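Local coordinates for kcn28 (Kitasatospora, PDB 6J31), which is a protein of the GT-B fold, with a C-terminal domain related to erythromycin biosynthesis protein CIII, and binds (2E,2'E)-3,3'-(1,2-phenylene)di(prop-2-enoic acid), at residues Leu188-Leu193 with Ile208-Gly213. Sequence-based numbering, arbitrary orientation.
Sequences LVPRFL and IGPCLG
Leu-188 meets Ile-208, Gly-209 and Cys-211 where strands 185-187 and 205-207, at one edge of the seven-stranded parallel sheet in the N-terminal Rossmann-like half of this GT-B fold, run out into loops; backbone contact persists just past the strand ends while side chains begin to pack. The leucine's CB starts away from the other loop, but with CG anti to the carbonyl carbon (chi1 -69°) and the second torsion extended, its CD2 methyl reaches back to two partners set roughly at a right angle as seen from it: CB of Ile-208 lies 3.9 Å from Leu-188 CD2, and SG of Cys-211 lies 3.7 Å from the same methyl. Its backbone takes part too, since Leu-188 CA approaches Gly-209 O at 3.4 Å in a bent CA-H...O contact. At Val-189 the side chain turns away, onto Gln-309 of helix 305-314, and the main chain makes the link: the N-H of Gly-209 gives a weak hydrogen bond to Val-189 O, 3.2 Å long and bent to 138° at the hydrogen. Gly-209, at positive phi (77°), carries the chain round into Pro-210, its CA 3.7 Å from Pro-190 N. Leu-377 of helix 364-378 touches both prolines, so helices of the C-terminal half pack on these loops where the two halves meet. Between the prolines the touch is loose and apolar, Pro-190 CD lying 4.4 Å from Pro-210 CD.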
loop_
_atom_site.group_PDB
_atom_site.type_symbol
_atom_site.label_atom_id
_atom_site.label_comp_id
_atom_site.label_asym_id
_atom_site.label_seq_id
_atom_site.Cartn_x
_atom_site.Cartn_y
_atom_site.Cartn_z
ATOM N N LEU A 188 1.711 -8.849 -0.502
ATOM C CA LEU A 188 0.962 -8.544 -1.717
ATOM C C LEU A 188 1.772 -7.698 -2.688
ATOM O O LEU A 188 1.248 -6.768 -3.302
ATOM C CB LEU A 188 -0.334 -7.844 -1.325
ATOM C CG LEU A 188 -1.350 -8.730 -0.592
ATOM C CD1 LEU A 188 -2.767 -8.169 -0.675
ATOM C CD2 LEU A 188 -1.297 -10.170 -1.095
ATOM N N VAL A 189 3.065 -7.981 -2.818
ATOM C CA VAL A 189 3.931 -7.327 -3.798
ATOM C C VAL A 189 4.771 -8.401 -4.475
ATOM O O VAL A 189 4.979 -9.488 -3.915
ATOM C CB VAL A 189 4.834 -6.250 -3.143
ATOM C CG1 VAL A 189 4.025 -5.297 -2.275
ATOM C CG2 VAL A 189 5.929 -6.895 -2.324
ATOM N N PRO A 190 5.234 -8.149 -5.699
ATOM C CA PRO A 190 6.179 -9.079 -6.329
ATOM C C PRO A 190 7.538 -9.005 -5.651
ATOM O O PRO A 190 7.882 -8.014 -5.004
ATOM C CB PRO A 190 6.256 -8.589 -7.777
ATOM C CG PRO A 190 5.861 -7.150 -7.709
ATOM C CD PRO A 190 4.862 -7.042 -6.596
ATOM N N ARG A 191 8.325 -10.071 -5.817
ATOM C CA ARG A 191 9.630 -10.110 -5.164
ATOM C C ARG A 191 10.539 -8.991 -5.662
ATOM O O ARG A 191 11.385 -8.503 -4.906
ATOM C CB ARG A 191 10.289 -11.486 -5.347
ATOM C CG ARG A 191 11.026 -11.692 -6.671
ATOM C CD ARG A 191 11.767 -13.043 -6.777
ATOM N NE ARG A 191 10.971 -14.192 -6.344
ATOM C CZ ARG A 191 11.046 -14.750 -5.141
ATOM N NH1 ARG A 191 11.888 -14.272 -4.229
ATOM N NH2 ARG A 191 10.275 -15.787 -4.845
ATOM N N PHE A 192 10.369 -8.548 -6.912
ATOM C CA PHE A 192 11.232 -7.484 -7.416
ATOM C C PHE A 192 10.886 -6.110 -6.848
ATOM O O PHE A 192 11.611 -5.150 -7.133
ATOM C CB PHE A 192 11.227 -7.450 -8.953
ATOM C CG PHE A 192 9.885 -7.161 -9.578
ATOM C CD1 PHE A 192 9.364 -5.875 -9.589
ATOM C CD2 PHE A 192 9.170 -8.168 -10.203
ATOM C CE1 PHE A 192 8.139 -5.611 -10.177
ATOM C CE2 PHE A 192 7.944 -7.909 -10.795
ATOM C CZ PHE A 192 7.428 -6.629 -10.781
ATOM N N LEU A 193 9.800 -5.985 -6.078
ATOM C CA LEU A 193 9.486 -4.760 -5.348
ATOM C C LEU A 193 9.775 -4.879 -3.857
ATOM O O LEU A 193 9.449 -3.960 -3.099
ATOM C CB LEU A 193 8.019 -4.368 -5.556
ATOM C CG LEU A 193 7.627 -3.883 -6.953
ATOM C CD1 LEU A 193 6.186 -3.371 -6.991
ATOM C CD2 LEU A 193 8.605 -2.814 -7.439
ATOM N N ILE A 208 3.120 -12.720 -3.097
ATOM C CA ILE A 208 1.912 -13.059 -3.839
ATOM C C ILE A 208 1.781 -12.171 -5.068
ATOM O O ILE A 208 1.232 -12.586 -6.096
ATOM C CB ILE A 208 0.675 -12.946 -2.925
ATOM C CG1 ILE A 208 0.722 -14.028 -1.850
ATOM C CG2 ILE A 208 -0.623 -13.048 -3.716
ATOM C CD1 ILE A 208 0.470 -15.424 -2.381
ATOM N N GLY A 209 2.304 -10.955 -4.983
ATOM C CA GLY A 209 1.981 -9.942 -5.954
ATOM C C GLY A 209 0.601 -9.393 -5.662
ATOM O O GLY A 209 -0.049 -9.782 -4.687
ATOM N N PRO A 210 0.122 -8.481 -6.502
ATOM C CA PRO A 210 -1.196 -7.887 -6.274
ATOM C C PRO A 210 -2.309 -8.905 -6.434
ATOM O O PRO A 210 -2.207 -9.862 -7.206
ATOM C CB PRO A 210 -1.287 -6.799 -7.347
ATOM C CG PRO A 210 -0.391 -7.289 -8.429
ATOM C CD PRO A 210 0.751 -7.962 -7.723
ATOM N N CYS A 211 -3.379 -8.691 -5.683
ATOM C CA CYS A 211 -4.565 -9.531 -5.776
ATOM C C CYS A 211 -5.586 -8.774 -6.616
ATOM O O CYS A 211 -6.224 -7.830 -6.146
ATOM C CB CYS A 211 -5.077 -9.885 -4.386
ATOM S SG CYS A 211 -3.959 -11.026 -3.524
ATOM N N LEU A 212 -5.720 -9.185 -7.870
ATOM C CA LEU A 212 -6.578 -8.540 -8.848
ATOM C C LEU A 212 -7.820 -9.391 -9.078
ATOM O O LEU A 212 -7.832 -10.594 -8.811
ATOM C CB LEU A 212 -5.836 -8.336 -10.173
ATOM C CG LEU A 212 -4.439 -7.710 -10.116
ATOM C CD1 LEU A 212 -3.816 -7.714 -11.503
ATOM C CD2 LEU A 212 -4.477 -6.306 -9.541
ATOM N N GLY A 213 -8.874 -8.748 -9.565
ATOM C CA GLY A 213 -10.103 -9.456 -9.858
ATOM C C GLY A 213 -10.977 -8.680 -10.818
ATOM O O GLY A 213 -12.065 -8.219 -10.455
#